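Local structure of gentamicin resistance protein (Enterococcus gallinarum, 6CTZ) at residues Gln92-Gly97 with Phe198-Asn203. The protein probably confers gentamicin and kanamycin resistance by transferring phosphate from a guanine nucleotide to the 2''-hydroxyl of aminoglycosides. The protein carries 2 engineered substitutions. Sequence-based numbering, arbitrary orientation. Where two conformers were deposited one is given.
With GDP (guanosine-5'-diphosphate), chain B.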
ATOM      1  N   GLN A  92      -0.715  13.367 -11.787  1.00 24.40           N
ATOM      2  CA  GLN A  92      -0.726  13.102 -13.213  1.00 26.07           C
ATOM      3  C   GLN A  92       0.147  11.907 -13.543  1.00 25.98           C
ATOM      4  O   GLN A  92       1.037  11.515 -12.780  1.00 26.97           O
ATOM      5  CB  GLN A  92      -0.276  14.328 -14.006  1.00 28.95           C
ATOM      6  CG  GLN A  92      -1.238  15.512 -13.922  1.00 31.68           C
ATOM      7  CD  GLN A  92      -2.536  15.293 -14.686  1.00 34.28           C
ATOM      8  OE1 GLN A  92      -2.589  14.526 -15.652  1.00 35.48           O
ATOM      9  NE2 GLN A  92      -3.593  15.975 -14.256  1.00 35.84           N
ATOM     10  N   GLY A  93      -0.142  11.312 -14.687  1.00 25.32           N
ATOM     11  CA  GLY A  93       0.626  10.198 -15.184  1.00 23.85           C
ATOM     12  C   GLY A  93      -0.236   8.976 -15.412  1.00 24.35           C
ATOM     13  O   GLY A  93      -1.451   8.980 -15.221  1.00 25.61           O
ATOM     14  N   GLN A  94       0.428   7.923 -15.843  1.00 22.65           N
ATOM     15  CA  GLN A  94      -0.198   6.635 -16.069  1.00 22.66           C
ATOM     16  C   GLN A  94       0.103   5.782 -14.849  1.00 19.21           C
ATOM     17  O   GLN A  94       1.261   5.680 -14.441  1.00 16.86           O
ATOM     18  CB  GLN A  94       0.405   6.000 -17.327  1.00 25.24           C
ATOM     19  CG  GLN A  94       0.224   4.489 -17.460  1.00 27.47           C
ATOM     20  CD  GLN A  94      -1.162   4.091 -17.936  1.00 28.86           C
ATOM     21  OE1 GLN A  94      -1.668   4.617 -18.932  1.00 29.10           O
ATOM     22  NE2 GLN A  94      -1.783   3.154 -17.224  1.00 29.86           N
ATOM     23  N   ILE A  95      -0.941   5.220 -14.234  1.00 17.54           N
ATOM     24  CA  ILE A  95      -0.723   4.219 -13.198  1.00 15.65           C
ATOM     25  C   ILE A  95       0.021   3.050 -13.815  1.00 16.22           C
ATOM     26  O   ILE A  95      -0.384   2.522 -14.856  1.00 19.05           O
ATOM     27  CB  ILE A  95      -2.060   3.764 -12.596  1.00 15.39           C
ATOM     28  CG1 ILE A  95      -2.758   4.926 -11.890  1.00 17.14           C
ATOM     29  CG2 ILE A  95      -1.855   2.573 -11.664  1.00 15.47           C
ATOM     30  CD1 ILE A  95      -4.075   4.547 -11.278  0.53 16.93           C
ATOM     31  N   LEU A  96       1.118   2.643 -13.187  1.00 15.41           N
ATOM     32  CA  LEU A  96       1.906   1.542 -13.732  1.00 16.25           C
ATOM     33  C   LEU A  96       1.166   0.209 -13.628  1.00 15.69           C
ATOM     34  O   LEU A  96       1.076  -0.537 -14.610  1.00 17.24           O
ATOM     35  CB  LEU A  96       3.261   1.473 -13.026  1.00 17.34           C
ATOM     36  CG  LEU A  96       4.214   0.394 -13.547  1.00 19.47           C
ATOM     37  CD1 LEU A  96       4.562   0.684 -15.000  1.00 21.51           C
ATOM     38  CD2 LEU A  96       5.469   0.331 -12.691  1.00 20.44           C
ATOM     39  N   GLY A  97       0.661  -0.127 -12.441  1.00 14.53           N
ATOM     40  CA  GLY A  97      -0.038  -1.384 -12.219  1.00 17.79           C
ATOM     41  C   GLY A  97       0.879  -2.594 -12.150  1.00 22.35           C
ATOM     42  O   GLY A  97       2.067  -2.477 -12.452  1.00 23.37           O
ATOM     43  N   PHE A 198       1.708   3.716  -8.264  1.00 10.38           N
ATOM     44  CA  PHE A 198       2.838   4.404  -8.883  1.00 10.68           C
ATOM     45  C   PHE A 198       2.335   5.119 -10.127  1.00 10.90           C
ATOM     46  O   PHE A 198       1.824   4.477 -11.053  1.00 12.82           O
ATOM     47  CB  PHE A 198       3.951   3.445  -9.321  1.00 10.72           C
ATOM     48  CG  PHE A 198       4.537   2.585  -8.227  1.00 11.34           C
ATOM     49  CD1 PHE A 198       4.252   2.797  -6.886  1.00 12.41           C
ATOM     50  CD2 PHE A 198       5.411   1.561  -8.565  1.00 11.66           C
ATOM     51  CE1 PHE A 198       4.800   1.976  -5.909  1.00 13.33           C
ATOM     52  CE2 PHE A 198       5.959   0.733  -7.592  1.00 13.11           C
ATOM     53  CZ  PHE A 198       5.656   0.950  -6.266  1.00 14.28           C
ATOM     54  N   LEU A 199       2.485   6.434 -10.157  1.00 11.43           N
ATOM     55  CA  LEU A 199       2.156   7.218 -11.340  1.00 11.98           C
ATOM     56  C   LEU A 199       3.437   7.499 -12.110  1.00 11.87           C
ATOM     57  O   LEU A 199       4.448   7.885 -11.517  1.00 11.80           O
ATOM     58  CB  LEU A 199       1.476   8.533 -10.946  1.00 13.78           C
ATOM     59  CG  LEU A 199      -0.010   8.508 -10.569  1.00 16.82           C
ATOM     60  CD1 LEU A 199      -0.895   8.171 -11.783  1.00 18.84           C
ATOM     61  CD2 LEU A 199      -0.281   7.621  -9.353  1.00 18.71           C
ATOM     62  N   THR A 200       3.395   7.302 -13.428  1.00 11.90           N
ATOM     63  CA  THR A 200       4.595   7.389 -14.245  1.00 12.78           C
ATOM     64  C   THR A 200       4.386   8.309 -15.436  1.00 13.11           C
ATOM     65  O   THR A 200       3.267   8.511 -15.921  1.00 13.99           O
ATOM     66  CB  THR A 200       5.032   6.013 -14.794  1.00 15.35           C
ATOM     67  OG1 THR A 200       4.013   5.499 -15.669  1.00 18.06           O
ATOM     68  CG2 THR A 200       5.281   5.017 -13.666  1.00 17.02           C
ATOM     69  N   ASN A 201       5.502   8.842 -15.921  1.00 13.22           N
ATOM     70  CA  ASN A 201       5.573   9.439 -17.249  1.00 13.46           C
ATOM     71  C   ASN A 201       6.750   8.764 -17.938  1.00 13.75           C
ATOM     72  O   ASN A 201       7.888   9.237 -17.859  1.00 14.41           O
ATOM     73  CB  ASN A 201       5.732  10.952 -17.206  1.00 15.70           C
ATOM     74  CG  ASN A 201       5.877  11.533 -18.587  1.00 18.50           C
ATOM     75  OD1 ASN A 201       5.689  10.826 -19.578  1.00 17.69           O
ATOM     76  ND2 ASN A 201       6.202  12.809 -18.672  1.00 22.82           N
ATOM     77  N   LEU A 202       6.466   7.657 -18.624  1.00 14.41           N
ATOM     78  CA  LEU A 202       7.519   6.913 -19.292  1.00 16.13           C
ATOM     79  C   LEU A 202       8.117   7.671 -20.476  1.00 16.17           C
ATOM     80  O   LEU A 202       9.132   7.226 -21.018  1.00 19.69           O
ATOM     81  CB  LEU A 202       7.005   5.522 -19.681  1.00 17.64           C
ATOM     82  CG  LEU A 202       6.644   4.652 -18.464  1.00 19.54           C
ATOM     83  CD1 LEU A 202       5.990   3.340 -18.861  1.00 20.22           C
ATOM     84  CD2 LEU A 202       7.876   4.371 -17.629  1.00 21.57           C
ATOM     85  N   ASN A 203       7.535   8.810 -20.873  1.00 16.65           N
ATOM     86  CA  ASN A 203       8.194   9.674 -21.847  1.00 18.70           C
ATOM     87  C   ASN A 203       9.455  10.309 -21.285  1.00 20.42           C
ATOM     88  O   ASN A 203      10.341  10.685 -22.059  1.00 22.47           O
ATOM     89  CB  ASN A 203       7.233  10.753 -22.346  1.00 19.37           C
ATOM     90  CG  ASN A 203       5.992  10.168 -22.957  1.00 20.72           C
ATOM     91  OD1 ASN A 203       6.054   9.561 -24.016  1.00 21.57           O
ATOM     92  ND2 ASN A 203       4.858  10.333 -22.288  1.00 21.50           N
TER
HETATM   93  PB  GDP B 401      -7.873   2.717  -1.466  1.00 13.20           P
HETATM   94  O1B GDP B 401      -7.310   3.344  -0.214  1.00 13.74           O
HETATM   95  O2B GDP B 401      -6.927   1.701  -2.073  1.00 12.41           O
HETATM   96  O3B GDP B 401      -9.280   2.203  -1.262  1.00 14.36           O
HETATM   97  O3A GDP B 401      -8.034   3.943  -2.510  1.00 12.67           O
HETATM   98  PA  GDP B 401      -6.890   4.715  -3.358  1.00 12.85           P
HETATM   99  O1A GDP B 401      -6.434   5.948  -2.636  1.00 12.63           O
HETATM  100  O2A GDP B 401      -5.778   3.750  -3.733  1.00 12.49           O
HETATM  101  O5' GDP B 401      -7.752   5.200  -4.646  1.00 13.39           O
HETATM  102  C5' GDP B 401      -8.461   4.230  -5.404  1.00 14.88           C
HETATM  103  C4' GDP B 401      -7.951   4.250  -6.825  1.00 13.94           C
HETATM  104  O4' GDP B 401      -8.303   5.499  -7.422  1.00 14.24           O
HETATM  105  C3' GDP B 401      -6.440   4.175  -6.970  1.00 13.54           C
HETATM  106  O3' GDP B 401      -5.937   2.839  -6.855  1.00 15.04           O
HETATM  107  C2' GDP B 401      -6.275   4.713  -8.368  1.00 13.25           C
HETATM  108  O2' GDP B 401      -6.655   3.727  -9.333  1.00 15.35           O
HETATM  109  C1' GDP B 401      -7.329   5.808  -8.410  1.00 13.30           C
HETATM  110  N9  GDP B 401      -6.724   7.105  -8.049  1.00 11.79           N
HETATM  111  C8  GDP B 401      -6.769   7.741  -6.856  1.00 12.39           C
HETATM  112  N7  GDP B 401      -6.092   8.915  -6.941  1.00 12.32           N
HETATM  113  C5  GDP B 401      -5.620   9.025  -8.199  1.00 11.97           C
HETATM  114  C6  GDP B 401      -4.818   9.989  -8.963  1.00 12.06           C
HETATM  115  O6  GDP B 401      -4.416  11.043  -8.435  1.00 12.71           O
HETATM  116  N1  GDP B 401      -4.565   9.691 -10.246  1.00 13.36           N
HETATM  117  C2  GDP B 401      -4.992   8.560 -10.851  1.00 13.94           C
HETATM  118  N2  GDP B 401      -4.700   8.354 -12.149  1.00 14.99           N
HETATM  119  N3  GDP B 401      -5.724   7.623 -10.209  1.00 13.17           N
HETATM  120  C4  GDP B 401      -6.051   7.830  -8.916  1.00 11.95           C
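Leu96 meets the Phe198 ring at its edge, with CD2 near the ring plane and 4.3 Å from Phe198 CD2. The other flat group is the guanine of GDP, and Ile95 and Leu199 both lie on the same side of its plane: in the conformer modelled here, Ile95 CD1 is 3.7 Å from N3, while Leu199 CD1 stands over the exocyclic N2 at 3.8 Å. This antiparallel pairing belongs to the small three-stranded sheet of the protein-kinase-like phosphotransferase fold, where the chain leaving the hinge beside Val91, whose N binds GDP, pairs with strand 198-200, itself paired to 209-212. Two branched side chains thus make an apolar patch along the N2/N3 edge of the base: Ile95 and Leu199, a non-hydrogen-bonded pair, run side by side, with Ile95 CG1 of that same conformer 3.7 Å from Leu199 CD1. In Leu199, CG is anti to the carbonyl carbon (chi1 -79°), a turn that helps carry CD1 to within 3.6 Å of Gly93 O; separately, Leu199 CB rests against Gln92 O.

Three backbone bonds fix the register. Gln94 and Thr200 exchange two, as expected of a hydrogen-bonded pair: Gln94 N to Thr200 O is nearly straight (164°), whereas the return bond from Thr200 N is more bent and reaches Gln94 O at 2.9 Å. The third runs from Leu96 N to Phe198 O at 2.9 Å, and a CA-H contact from Ile95 reaches the same oxygen. On the other face, Thr200 turns CG2 to Leu96 CB. Gln94 bends at chi2 and brings its amide over to the following residue, so that NE2 donates to Ile95 O at 2.8 Å, the acceptor lying only 7° out of the amide plane.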